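Local coordinates for binary enterotoxin of Clostridium perfringens component a (Clostridium perfringens, PDB 5WU0), which transfers, in all likelihood, ADP-ribose from NAD to a target protein, probably actin, as the enzymatic component of a clostridial binary toxin, at residues D294-R299 and I359-L364; F340-V345 and E382-I387; Y393-I398 and I416-I421. All coordinates share one frame; numbering follows the deposited sequence.

Contact 1: D294-R299 and I359-L364; sequences DIITYR and ILRLHL. With NAI (1,4-dihydronicotinamide adenine dinucleotide), chain B.
CG anti to the carbonyl carbon (chi1 -55°) lays the Tyr298 ring beside the chain of Arg361, whose CG stands across from its own backbone N (chi1 176°), and the two side chains run alongside each other. CG and CD of Arg361 make the touch, with Tyr298 CE2 3.6 Å from Arg361 CD; the ring and guanidinium planes are 53° apart. A water in the plane of the ring, at its edge, donates to Tyr298 OH (2.8 Å) and accepts from Arg361 NH1 (3.0 Å). Asn215 also bonds the hydroxyl, while Asp417 and Asp138 form salt bridges with the arginine, which fixes both polar ends. On the same face Ile296 CG2 packs on Arg361 CG at 3.6 Å. Further along, Asp294 OD2 lies at the edge of the His363 ring, near its plane and 3.7 Å from CE1; His363 ND1 bonds Gln213. The other face carries Thr297 and Leu362 side by side, CG2 to CB 3.8 Å. Arg299 is on this face too; its chain, extended from CG to NE, carries the guanidinium beyond the strand pair to the diphosphate, where NH1 gives a hydrogen bond to NAI O2N (2.9 Å) and NH2 a weak one to O2A (2.7 Å), each oxygen on a different phosphate. Glu305 makes a salt bridge with the same guanidinium. Six backbone hydrogen bonds join Ile295, Thr297 and Arg299 to Leu364, Leu362 and Leu360. This is a regular antiparallel pair within the mixed sheet, ending in a dinucleotide-binding arginine like that of R-S-E class ADP-ribosyltransferases.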
loop_
_atom_site.group_PDB
_atom_site.type_symbol
_atom_site.label_atom_id
_atom_site.label_comp_id
_atom_site.label_asym_id
_atom_site.label_seq_id
_atom_site.Cartn_x
_atom_site.Cartn_y
_atom_site.Cartn_z
ATOM N N ASP A 294 7.181 0.313 -12.286
ATOM C CA ASP A 294 6.403 -0.259 -11.182
ATOM C C ASP A 294 5.298 0.709 -10.767
ATOM O O ASP A 294 5.546 1.904 -10.584
ATOM C CB ASP A 294 7.285 -0.573 -9.960
ATOM C CG ASP A 294 8.300 -1.664 -10.222
ATOM O OD1 ASP A 294 8.257 -2.294 -11.311
ATOM O OD2 ASP A 294 9.143 -1.884 -9.323
ATOM N N ILE A 295 4.078 0.206 -10.625
ATOM C CA ILE A 295 2.980 1.089 -10.255
ATOM C C ILE A 295 1.930 0.385 -9.397
ATOM O O ILE A 295 1.632 -0.788 -9.602
ATOM C CB ILE A 295 2.309 1.683 -11.513
ATOM C CG1 ILE A 295 1.165 2.624 -11.121
ATOM C CG2 ILE A 295 1.820 0.559 -12.432
ATOM C CD1 ILE A 295 0.610 3.430 -12.274
ATOM N N ILE A 296 1.388 1.098 -8.414
ATOM C CA ILE A 296 0.253 0.588 -7.671
ATOM C C ILE A 296 -1.047 0.837 -8.427
ATOM O O ILE A 296 -1.279 1.939 -8.935
ATOM C CB ILE A 296 0.125 1.241 -6.276
ATOM C CG1 ILE A 296 1.478 1.286 -5.574
ATOM C CG2 ILE A 296 -0.897 0.490 -5.458
ATOM C CD1 ILE A 296 2.085 -0.090 -5.351
ATOM N N THR A 297 -1.894 -0.184 -8.485
ATOM C CA THR A 297 -3.237 -0.032 -9.010
ATOM C C THR A 297 -4.241 -0.673 -8.036
ATOM O O THR A 297 -3.832 -1.428 -7.152
ATOM C CB THR A 297 -3.357 -0.646 -10.420
ATOM O OG1 THR A 297 -4.563 -0.178 -11.047
ATOM C CG2 THR A 297 -3.322 -2.184 -10.354
ATOM N N TYR A 298 -5.534 -0.362 -8.171
ATOM C CA TYR A 298 -6.534 -0.840 -7.196
ATOM C C TYR A 298 -7.700 -1.562 -7.861
ATOM O O TYR A 298 -8.017 -1.320 -9.031
ATOM C CB TYR A 298 -7.091 0.319 -6.353
ATOM C CG TYR A 298 -6.056 1.161 -5.634
ATOM C CD1 TYR A 298 -5.413 2.213 -6.281
ATOM C CD2 TYR A 298 -5.751 0.931 -4.294
ATOM C CE1 TYR A 298 -4.470 2.986 -5.632
ATOM C CE2 TYR A 298 -4.803 1.704 -3.627
ATOM C CZ TYR A 298 -4.168 2.728 -4.296
ATOM O OH TYR A 298 -3.228 3.491 -3.639
ATOM N N ARG A 299 -8.350 -2.438 -7.101
ATOM C CA ARG A 299 -9.549 -3.113 -7.579
ATOM C C ARG A 299 -10.536 -3.383 -6.440
ATOM O O ARG A 299 -10.182 -3.969 -5.417
ATOM C CB ARG A 299 -9.200 -4.433 -8.284
ATOM C CG ARG A 299 -10.437 -5.278 -8.630
ATOM C CD ARG A 299 -10.127 -6.545 -9.457
ATOM N NE ARG A 299 -11.317 -7.393 -9.546
ATOM C CZ ARG A 299 -12.322 -7.207 -10.403
ATOM N NH1 ARG A 299 -12.283 -6.209 -11.281
ATOM N NH2 ARG A 299 -13.373 -8.024 -10.391
ATOM N N ILE A 359 -10.751 -4.650 -0.921
ATOM C CA ILE A 359 -10.009 -3.690 -1.730
ATOM C C ILE A 359 -8.606 -4.175 -2.110
ATOM O O ILE A 359 -7.720 -4.292 -1.254
ATOM C CB ILE A 359 -9.877 -2.356 -1.014
ATOM C CG1 ILE A 359 -11.260 -1.841 -0.615
ATOM C CG2 ILE A 359 -9.166 -1.362 -1.915
ATOM C CD1 ILE A 359 -11.211 -0.649 0.329
ATOM N N LEU A 360 -8.407 -4.462 -3.397
ATOM C CA LEU A 360 -7.087 -4.852 -3.887
ATOM C C LEU A 360 -6.199 -3.627 -4.028
ATOM O O LEU A 360 -6.591 -2.636 -4.635
ATOM C CB LEU A 360 -7.184 -5.572 -5.232
ATOM C CG LEU A 360 -5.895 -6.263 -5.692
ATOM C CD1 LEU A 360 -5.505 -7.316 -4.660
ATOM C CD2 LEU A 360 -6.058 -6.898 -7.078
ATOM N N ARG A 361 -5.012 -3.692 -3.448
ATOM C CA ARG A 361 -3.984 -2.686 -3.678
ATOM C C ARG A 361 -2.791 -3.412 -4.294
ATOM O O ARG A 361 -2.005 -4.009 -3.581
ATOM C CB ARG A 361 -3.583 -1.984 -2.379
ATOM C CG ARG A 361 -2.444 -0.987 -2.539
ATOM C CD ARG A 361 -2.451 0.081 -1.426
ATOM N NE ARG A 361 -2.159 -0.466 -0.102
ATOM C CZ ARG A 361 -2.177 0.239 1.028
ATOM N NH1 ARG A 361 -2.462 1.538 1.015
ATOM N NH2 ARG A 361 -1.900 -0.356 2.181
ATOM N N LEU A 362 -2.675 -3.358 -5.617
ATOM C CA LEU A 362 -1.777 -4.233 -6.367
ATOM C C LEU A 362 -0.472 -3.562 -6.777
ATOM O O LEU A 362 -0.479 -2.550 -7.500
ATOM C CB LEU A 362 -2.490 -4.743 -7.631
ATOM C CG LEU A 362 -1.828 -5.808 -8.522
ATOM C CD1 LEU A 362 -1.477 -7.077 -7.721
ATOM C CD2 LEU A 362 -2.722 -6.171 -9.696
ATOM N N HIS A 363 0.646 -4.141 -6.350
ATOM C CA HIS A 363 1.930 -3.772 -6.919
ATOM C C HIS A 363 1.981 -4.385 -8.312
ATOM O O HIS A 363 2.065 -5.608 -8.469
ATOM C CB HIS A 363 3.116 -4.245 -6.059
ATOM C CG HIS A 363 4.453 -3.958 -6.677
ATOM N ND1 HIS A 363 5.152 -2.791 -6.438
ATOM C CD2 HIS A 363 5.201 -4.667 -7.557
ATOM C CE1 HIS A 363 6.283 -2.805 -7.123
ATOM N NE2 HIS A 363 6.332 -3.926 -7.822
ATOM N N LEU A 364 1.874 -3.521 -9.317
ATOM C CA LEU A 364 1.912 -3.912 -10.720
ATOM C C LEU A 364 3.312 -3.595 -11.248
ATOM O O LEU A 364 3.657 -2.425 -11.442
ATOM C CB LEU A 364 0.813 -3.177 -11.509
ATOM C CG LEU A 364 0.667 -3.361 -13.017
ATOM C CD1 LEU A 364 0.518 -4.843 -13.331
ATOM C CD2 LEU A 364 -0.512 -2.510 -13.614
HETATM P PA NAI B . -15.433 -8.557 -13.488
HETATM O O1A NAI B . -15.788 -9.465 -14.639
HETATM O O2A NAI B . -13.998 -8.513 -13.010
HETATM O O5B NAI B . -16.407 -8.929 -12.254
HETATM C C5B NAI B . -17.627 -9.630 -12.485
HETATM C C4B NAI B . -17.961 -10.550 -11.319
HETATM O O4B NAI B . -17.197 -11.756 -11.441
HETATM C C3B NAI B . -17.636 -9.912 -9.969
HETATM O O3B NAI B . -18.666 -10.258 -9.032
HETATM C C2B NAI B . -16.317 -10.549 -9.575
HETATM O O2B NAI B . -16.162 -10.686 -8.154
HETATM C C1B NAI B . -16.352 -11.895 -10.286
HETATM N N9A NAI B . -14.979 -12.281 -10.692
HETATM C C8A NAI B . -14.083 -11.527 -11.355
HETATM N N7A NAI B . -12.919 -12.210 -11.555
HETATM C C5A NAI B . -13.071 -13.425 -10.988
HETATM C C6A NAI B . -12.251 -14.641 -10.802
HETATM N N6A NAI B . -10.999 -14.714 -11.280
HETATM N N1A NAI B . -12.787 -15.685 -10.132
HETATM C C2A NAI B . -14.034 -15.639 -9.634
HETATM N N3A NAI B . -14.838 -14.569 -9.760
HETATM C C4A NAI B . -14.422 -13.457 -10.410
HETATM O O3 NAI B . -15.879 -7.041 -13.790
HETATM P PN NAI B . -16.252 -5.937 -12.652
HETATM O O1N NAI B . -17.382 -6.445 -11.785
HETATM O O2N NAI B . -14.999 -5.382 -12.017
HETATM O O5D NAI B . -16.818 -4.757 -13.589
HETATM C C5D NAI B . -16.039 -4.390 -14.721
HETATM C C4D NAI B . -16.520 -3.047 -15.210
HETATM O O4D NAI B . -16.093 -2.085 -14.245
HETATM C C3D NAI B . -15.847 -2.706 -16.530
HETATM O O3D NAI B . -16.699 -1.841 -17.293
HETATM C C2D NAI B . -14.620 -1.943 -16.087
HETATM O O2D NAI B . -14.229 -1.002 -17.077
HETATM C C1D NAI B . -15.050 -1.271 -14.789
HETATM N N1N NAI B . -13.952 -1.185 -13.820
HETATM C C2N NAI B . -14.039 -1.832 -12.633
HETATM C C3N NAI B . -13.016 -1.760 -11.683
HETATM C C7N NAI B . -13.115 -2.471 -10.359
HETATM O O7N NAI B . -12.551 -1.967 -9.394
HETATM N N7N NAI B . -13.808 -3.613 -10.264
HETATM C C4N NAI B . -11.760 -0.970 -11.953
HETATM C C5N NAI B . -11.785 -0.331 -13.267
HETATM C C6N NAI B . -12.867 -0.464 -14.134
HETATM O O HOH W 1 -2.288 3.813 -0.974
#

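Contact 2: F340-V345 and E382-I387; sequences FISTTV and EYEVLI. With NAI (1,4-dihydronicotinamide adenine dinucleotide), chain B.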
loop_
_atom_site.group_PDB
_atom_site.type_symbol
_atom_site.label_atom_id
_atom_site.label_comp_id
_atom_site.label_asym_id
_atom_site.label_seq_id
_atom_site.Cartn_x
_atom_site.Cartn_y
_atom_site.Cartn_z
ATOM N N PHE A 340 -9.365 -11.614 -17.112
ATOM C CA PHE A 340 -8.780 -10.280 -17.289
ATOM C C PHE A 340 -8.982 -9.559 -15.951
ATOM O O PHE A 340 -9.955 -9.827 -15.258
ATOM C CB PHE A 340 -9.430 -9.498 -18.449
ATOM C CG PHE A 340 -9.088 -10.030 -19.820
ATOM C CD1 PHE A 340 -7.794 -9.935 -20.316
ATOM C CD2 PHE A 340 -10.057 -10.614 -20.606
ATOM C CE1 PHE A 340 -7.479 -10.433 -21.569
ATOM C CE2 PHE A 340 -9.752 -11.110 -21.857
ATOM C CZ PHE A 340 -8.466 -11.017 -22.341
ATOM N N ILE A 341 -8.072 -8.664 -15.582
ATOM C CA ILE A 341 -8.218 -7.919 -14.337
ATOM C C ILE A 341 -8.451 -6.430 -14.595
ATOM O O ILE A 341 -7.523 -5.703 -14.958
ATOM C CB ILE A 341 -6.973 -8.074 -13.419
ATOM C CG1 ILE A 341 -6.506 -9.533 -13.380
ATOM C CG2 ILE A 341 -7.268 -7.536 -12.006
ATOM C CD1 ILE A 341 -5.294 -9.778 -12.465
ATOM N N SER A 342 -9.693 -5.982 -14.411
ATOM C CA SER A 342 -10.013 -4.555 -14.441
ATOM C C SER A 342 -9.568 -3.883 -13.136
ATOM O O SER A 342 -10.035 -4.241 -12.048
ATOM C CB SER A 342 -11.519 -4.332 -14.670
ATOM O OG SER A 342 -11.885 -4.614 -16.016
ATOM N N THR A 343 -8.646 -2.933 -13.247
ATOM C CA THR A 343 -8.139 -2.217 -12.087
ATOM C C THR A 343 -8.216 -0.723 -12.343
ATOM O O THR A 343 -8.321 -0.284 -13.496
ATOM C CB THR A 343 -6.674 -2.566 -11.747
ATOM O OG1 THR A 343 -5.804 -1.836 -12.623
ATOM C CG2 THR A 343 -6.410 -4.060 -11.880
ATOM N N THR A 344 -8.182 0.046 -11.258
ATOM C CA THR A 344 -8.158 1.492 -11.348
ATOM C C THR A 344 -6.929 2.009 -10.613
ATOM O O THR A 344 -6.581 1.504 -9.536
ATOM C CB THR A 344 -9.462 2.119 -10.792
ATOM O OG1 THR A 344 -9.315 3.547 -10.722
ATOM C CG2 THR A 344 -9.768 1.574 -9.417
ATOM N N VAL A 345 -6.242 2.989 -11.205
ATOM C CA VAL A 345 -5.015 3.506 -10.594
ATOM C C VAL A 345 -5.316 4.498 -9.476
ATOM O O VAL A 345 -4.399 4.984 -8.787
ATOM C CB VAL A 345 -4.088 4.185 -11.621
ATOM C CG1 VAL A 345 -3.611 3.181 -12.657
ATOM C CG2 VAL A 345 -4.772 5.360 -12.268
ATOM N N GLU A 382 -12.822 7.785 -16.283
ATOM C CA GLU A 382 -12.328 6.425 -16.146
ATOM C C GLU A 382 -10.817 6.490 -15.982
ATOM O O GLU A 382 -10.151 7.309 -16.631
ATOM C CB GLU A 382 -12.710 5.557 -17.348
ATOM C CG GLU A 382 -14.210 5.394 -17.570
ATOM C CD GLU A 382 -14.904 4.612 -16.460
ATOM O OE1 GLU A 382 -14.204 3.973 -15.641
ATOM O OE2 GLU A 382 -16.155 4.648 -16.407
ATOM N N TYR A 383 -10.289 5.637 -15.105
ATOM C CA TYR A 383 -8.859 5.597 -14.812
ATOM C C TYR A 383 -8.385 4.153 -14.771
ATOM O O TYR A 383 -7.775 3.726 -13.800
ATOM C CB TYR A 383 -8.572 6.301 -13.480
ATOM C CG TYR A 383 -9.031 7.739 -13.492
ATOM C CD1 TYR A 383 -10.344 8.071 -13.197
ATOM C CD2 TYR A 383 -8.158 8.761 -13.837
ATOM C CE1 TYR A 383 -10.771 9.387 -13.229
ATOM C CE2 TYR A 383 -8.570 10.068 -13.874
ATOM C CZ TYR A 383 -9.879 10.375 -13.571
ATOM O OH TYR A 383 -10.293 11.678 -13.603
ATOM N N GLU A 384 -8.686 3.399 -15.825
ATOM C CA GLU A 384 -8.499 1.954 -15.776
ATOM C C GLU A 384 -7.163 1.476 -16.354
ATOM O O GLU A 384 -6.739 1.901 -17.432
ATOM C CB GLU A 384 -9.651 1.236 -16.504
ATOM C CG GLU A 384 -9.539 -0.304 -16.376
ATOM C CD GLU A 384 -10.767 -1.079 -16.841
ATOM O OE1 GLU A 384 -11.813 -0.463 -17.148
ATOM O OE2 GLU A 384 -10.681 -2.326 -16.891
ATOM N N VAL A 385 -6.498 0.595 -15.614
ATOM C CA VAL A 385 -5.464 -0.241 -16.205
ATOM C C VAL A 385 -5.985 -1.671 -16.290
ATOM O O VAL A 385 -6.370 -2.256 -15.266
ATOM C CB VAL A 385 -4.156 -0.217 -15.420
ATOM C CG1 VAL A 385 -3.266 -1.337 -15.921
ATOM C CG2 VAL A 385 -3.470 1.137 -15.586
ATOM N N LEU A 386 -6.031 -2.206 -17.516
ATOM C CA LEU A 386 -6.551 -3.550 -17.776
ATOM C C LEU A 386 -5.418 -4.555 -17.928
ATOM O O LEU A 386 -4.530 -4.376 -18.764
ATOM C CB LEU A 386 -7.415 -3.557 -19.035
ATOM C CG LEU A 386 -8.084 -4.892 -19.355
ATOM C CD1 LEU A 386 -8.902 -5.376 -18.147
ATOM C CD2 LEU A 386 -8.956 -4.768 -20.612
ATOM N N ILE A 387 -5.450 -5.616 -17.129
ATOM C CA ILE A 387 -4.344 -6.564 -17.080
ATOM C C ILE A 387 -4.716 -7.862 -17.796
ATOM O O ILE A 387 -5.844 -8.351 -17.652
ATOM C CB ILE A 387 -3.939 -6.880 -15.629
ATOM C CG1 ILE A 387 -3.982 -5.613 -14.772
ATOM C CG2 ILE A 387 -2.544 -7.536 -15.568
ATOM C CD1 ILE A 387 -3.494 -5.836 -13.328
HETATM P PA NAI B . -15.433 -8.557 -13.488
HETATM O O1A NAI B . -15.788 -9.465 -14.639
HETATM O O2A NAI B . -13.998 -8.513 -13.010
HETATM O O5B NAI B . -16.407 -8.929 -12.254
HETATM C C5B NAI B . -17.627 -9.630 -12.485
HETATM C C4B NAI B . -17.961 -10.550 -11.319
HETATM O O4B NAI B . -17.197 -11.756 -11.441
HETATM C C3B NAI B . -17.636 -9.912 -9.969
HETATM O O3B NAI B . -18.666 -10.258 -9.032
HETATM C C2B NAI B . -16.317 -10.549 -9.575
HETATM O O2B NAI B . -16.162 -10.686 -8.154
HETATM C C1B NAI B . -16.352 -11.895 -10.286
HETATM N N9A NAI B . -14.979 -12.281 -10.692
HETATM C C8A NAI B . -14.083 -11.527 -11.355
HETATM N N7A NAI B . -12.919 -12.210 -11.555
HETATM C C5A NAI B . -13.071 -13.425 -10.988
HETATM C C6A NAI B . -12.251 -14.641 -10.802
HETATM N N6A NAI B . -10.999 -14.714 -11.280
HETATM N N1A NAI B . -12.787 -15.685 -10.132
HETATM C C2A NAI B . -14.034 -15.639 -9.634
HETATM N N3A NAI B . -14.838 -14.569 -9.760
HETATM C C4A NAI B . -14.422 -13.457 -10.410
HETATM O O3 NAI B . -15.879 -7.041 -13.790
HETATM P PN NAI B . -16.252 -5.937 -12.652
HETATM O O1N NAI B . -17.382 -6.445 -11.785
HETATM O O2N NAI B . -14.999 -5.382 -12.017
HETATM O O5D NAI B . -16.818 -4.757 -13.589
HETATM C C5D NAI B . -16.039 -4.390 -14.721
HETATM C C4D NAI B . -16.520 -3.047 -15.210
HETATM O O4D NAI B . -16.093 -2.085 -14.245
HETATM C C3D NAI B . -15.847 -2.706 -16.530
HETATM O O3D NAI B . -16.699 -1.841 -17.293
HETATM C C2D NAI B . -14.620 -1.943 -16.087
HETATM O O2D NAI B . -14.229 -1.002 -17.077
HETATM C C1D NAI B . -15.050 -1.271 -14.789
HETATM N N1N NAI B . -13.952 -1.185 -13.820
HETATM C C2N NAI B . -14.039 -1.832 -12.633
HETATM C C3N NAI B . -13.016 -1.760 -11.683
HETATM C C7N NAI B . -13.115 -2.471 -10.359
HETATM O O7N NAI B . -12.551 -1.967 -9.394
HETATM N N7N NAI B . -13.808 -3.613 -10.264
HETATM C C4N NAI B . -11.760 -0.970 -11.953
HETATM C C5N NAI B . -11.785 -0.331 -13.267
HETATM C C6N NAI B . -12.867 -0.464 -14.134
#
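Ser342 and Glu384 meet diagonally across two antiparallel strands at the nicotinamide-ribose end of the NAD site; Ser-Thr-Thr on strand 341-344, and Glu-Tyr-Glu leading into strand 384-387, resemble the STS and E-X-E motifs of arginine-modifying ADP-ribosyltransferases. Glu384 runs extended, with CG anti to its backbone N (chi1 -176°), which carries the carboxylate to a place between Ser342 OG and the nicotinamide ribose. Ser342 OG donates to Glu384 OE2 at 2.7 Å, meeting it on the syn side but 29° out of the carboxylate plane; Tyr249 OH is also hydrogen-bonded to this hydroxyl. Glu384 OE1 accepts from NAI O2D at 2.5 Å, a length shorter than usual and so of uncertain accuracy. The nicotinamide ring also rests on backbone, with Thr343 O 3.5 Å from NAI C5N. On the other face, Thr343 OG1 sits between its backbone N and carbonyl carbon (chi1 80°), reaches Val385 O at 2.7 Å and is also hydrogen-bonded to Thr297 OG1; Thr343 N donates to Val385 O as well, at 3.1 Å. The Thr343 and Ile387 side chains cross at about a right angle, CG2 to CD1 3.7 Å. Held at OE2 by serine and probably at OE1 by the ribose, the carboxylate is likely restricted in rotation, consistent with a serine that positions the ribose-binding glutamate.

Contact 3: Y393-I398 and I416-I421; sequences YKIDNI and IDATLI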
loop_
_atom_site.group_PDB
_atom_site.type_symbol
_atom_site.label_atom_id
_atom_site.label_comp_id
_atom_site.label_asym_id
_atom_site.label_seq_id
_atom_site.Cartn_x
_atom_site.Cartn_y
_atom_site.Cartn_z
ATOM N N TYR A 393 -1.928 -13.576 -8.145
ATOM C CA TYR A 393 -1.780 -12.712 -6.980
ATOM C C TYR A 393 -0.869 -13.343 -5.936
ATOM O O TYR A 393 -1.146 -14.450 -5.478
ATOM C CB TYR A 393 -3.134 -12.446 -6.315
ATOM C CG TYR A 393 -4.120 -11.636 -7.115
ATOM C CD1 TYR A 393 -3.699 -10.636 -7.985
ATOM C CD2 TYR A 393 -5.488 -11.859 -6.978
ATOM C CE1 TYR A 393 -4.620 -9.885 -8.710
ATOM C CE2 TYR A 393 -6.413 -11.120 -7.699
ATOM C CZ TYR A 393 -5.976 -10.136 -8.560
ATOM O OH TYR A 393 -6.908 -9.411 -9.271
ATOM N N LYS A 394 0.206 -12.664 -5.548
ATOM C CA LYS A 394 0.892 -13.052 -4.318
ATOM C C LYS A 394 0.362 -12.165 -3.214
ATOM O O LYS A 394 0.562 -10.951 -3.251
ATOM C CB LYS A 394 2.422 -12.928 -4.416
ATOM C CG LYS A 394 3.101 -13.009 -3.039
ATOM C CD LYS A 394 4.613 -13.205 -3.108
ATOM C CE LYS A 394 5.352 -11.933 -3.523
ATOM N NZ LYS A 394 5.513 -10.952 -2.407
ATOM N N ILE A 395 -0.325 -12.763 -2.242
ATOM C CA ILE A 395 -0.938 -12.002 -1.149
ATOM C C ILE A 395 0.082 -11.603 -0.089
ATOM O O ILE A 395 0.646 -12.462 0.592
ATOM C CB ILE A 395 -2.087 -12.796 -0.491
ATOM C CG1 ILE A 395 -3.102 -13.237 -1.555
ATOM C CG2 ILE A 395 -2.808 -11.947 0.503
ATOM C CD1 ILE A 395 -3.714 -12.081 -2.297
ATOM N N ASP A 396 0.327 -10.297 0.038
ATOM C CA ASP A 396 1.370 -9.773 0.939
ATOM C C ASP A 396 0.851 -9.335 2.311
ATOM O O ASP A 396 1.535 -9.470 3.342
ATOM C CB ASP A 396 2.067 -8.581 0.283
ATOM C CG ASP A 396 2.625 -8.911 -1.084
ATOM O OD1 ASP A 396 3.315 -9.954 -1.211
ATOM O OD2 ASP A 396 2.353 -8.126 -2.031
ATOM N N ASN A 397 -0.352 -8.777 2.318
ATOM C CA ASN A 397 -0.910 -8.267 3.550
ATOM C C ASN A 397 -2.401 -8.048 3.419
ATOM O O ASN A 397 -2.942 -7.833 2.330
ATOM C CB ASN A 397 -0.220 -6.960 3.977
ATOM C CG ASN A 397 -0.120 -6.824 5.502
ATOM O OD1 ASN A 397 -0.828 -7.500 6.244
ATOM N ND2 ASN A 397 0.772 -5.961 5.968
ATOM N N ILE A 398 -3.051 -8.127 4.561
ATOM C CA ILE A 398 -4.457 -7.856 4.695
ATOM C C ILE A 398 -4.603 -6.919 5.894
ATOM O O ILE A 398 -4.197 -7.254 7.013
ATOM C CB ILE A 398 -5.259 -9.151 4.887
ATOM C CG1 ILE A 398 -5.035 -10.096 3.697
ATOM C CG2 ILE A 398 -6.738 -8.840 5.031
ATOM C CD1 ILE A 398 -5.595 -11.475 3.899
ATOM N N ILE A 416 -6.256 -5.513 0.563
ATOM C CA ILE A 416 -5.408 -6.641 0.230
ATOM C C ILE A 416 -4.195 -6.144 -0.534
ATOM O O ILE A 416 -4.274 -5.828 -1.708
ATOM C CB ILE A 416 -6.163 -7.723 -0.582
ATOM C CG1 ILE A 416 -7.114 -8.503 0.321
ATOM C CG2 ILE A 416 -5.213 -8.770 -1.053
ATOM C CD1 ILE A 416 -8.439 -7.869 0.517
ATOM N N ASP A 417 -3.069 -6.031 0.159
ATOM C CA ASP A 417 -1.833 -5.710 -0.530
ATOM C C ASP A 417 -1.323 -6.966 -1.207
ATOM O O ASP A 417 -1.179 -8.016 -0.577
ATOM C CB ASP A 417 -0.797 -5.146 0.424
ATOM C CG ASP A 417 -0.972 -3.664 0.650
ATOM O OD1 ASP A 417 -0.687 -2.882 -0.289
ATOM O OD2 ASP A 417 -1.386 -3.283 1.768
ATOM N N ALA A 418 -1.065 -6.862 -2.501
ATOM C CA ALA A 418 -0.703 -8.034 -3.271
ATOM C C ALA A 418 0.321 -7.646 -4.316
ATOM O O ALA A 418 0.463 -6.469 -4.637
ATOM C CB ALA A 418 -1.929 -8.661 -3.924
ATOM N N THR A 419 1.053 -8.646 -4.802
ATOM C CA THR A 419 2.011 -8.476 -5.884
ATOM C C THR A 419 1.564 -9.354 -7.054
ATOM O O THR A 419 1.240 -10.529 -6.860
ATOM C CB THR A 419 3.439 -8.863 -5.447
ATOM O OG1 THR A 419 3.812 -8.132 -4.267
ATOM C CG2 THR A 419 4.447 -8.598 -6.586
ATOM N N LEU A 420 1.523 -8.790 -8.258
ATOM C CA LEU A 420 1.181 -9.571 -9.442
ATOM C C LEU A 420 2.420 -10.345 -9.874
ATOM O O LEU A 420 3.471 -9.749 -10.092
ATOM C CB LEU A 420 0.677 -8.665 -10.586
ATOM C CG LEU A 420 0.035 -9.314 -11.828
ATOM C CD1 LEU A 420 -1.400 -9.751 -11.547
ATOM C CD2 LEU A 420 0.058 -8.381 -13.027
ATOM N N ILE A 421 2.306 -11.666 -9.992
ATOM C CA ILE A 421 3.447 -12.485 -10.394
ATOM C C ILE A 421 3.180 -13.301 -11.660
ATOM O O ILE A 421 2.036 -13.474 -12.103
ATOM C CB ILE A 421 3.877 -13.458 -9.280
ATOM C CG1 ILE A 421 2.902 -14.631 -9.190
ATOM C CG2 ILE A 421 4.019 -12.729 -7.944
ATOM C CD1 ILE A 421 3.315 -15.656 -8.169
ATOM O OXT ILE A 421 4.130 -13.809 -12.264
#
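Tyr393 begins the pairing with an oblique apolar touch, its CE1 4.3 Å from Leu420 CD1, and its ring also packs on Leu360 and Ile341. Lys394 follows with a nearly straight backbone bond from its N to Thr419 O (2.7 Å, 173° at the hydrogen), answered by Thr419 N to Lys394 O. Its side chain lies alongside Thr419 and then folds at chi3 (74°) and again at chi4, which turns NZ back to a salt bridge with Asp396 OD1 at 2.7 Å; Asp132 O takes a further bond from the ammonium. Ile395 lies on the same sheet face as Tyr393, where its CD1 slants against Ile416 CG2 at 3.8 Å and nears Ala418 CB. At Asp396 the backbone turns to a helical psi of -36°, and the regular pairing slips by one residue. Asp396 N reaches Asp417 O at 2.8 Å, and Asn397 N reaches the same carbonyl at 3.1 Å. The extra residue directs Asp396 toward the neighbouring strand, where OD2 accepts from Thr419 OG1 (2.7 Å) on its syn side, somewhat out of the carboxylate plane. Lysine and threonine thus each hold one oxygen of this buried group. Asn397 returns the pairing by accepting from Asp417 N, while Asp101 O binds its ND2. Ile398 closes the run, CG1 to CG1 of Ile416 at 4.3 Å. Two successive residues facing Asp417 make a classic beta bulge, here in the long C-terminal hairpin of strands 391-403 and 411-420 within a mixed five-stranded sheet.

In the fold
Contacts 1 and 3 belong to one mixed sheet, in which strand 358-364 of contact 1 runs next to and parallel with strand 411-420 of contact 3; their centres lie about 9 Å apart. Contact 2 forms part of a separate three-stranded antiparallel sheet, its centre about 9 Å from that of contact 1 and about 16 Å from that of contact 3. Along the chain contacts 1 and 2 interleave, and contact 3 follows both. The two sheets meet through Thr297 with Thr343 and through Ile341 and Ile387 against Tyr393 and Leu420. Contacts 1 and 2 both touch the dinucleotide, at its phosphates and its nicotinamide ribose, so the joined sheets supply part of its site.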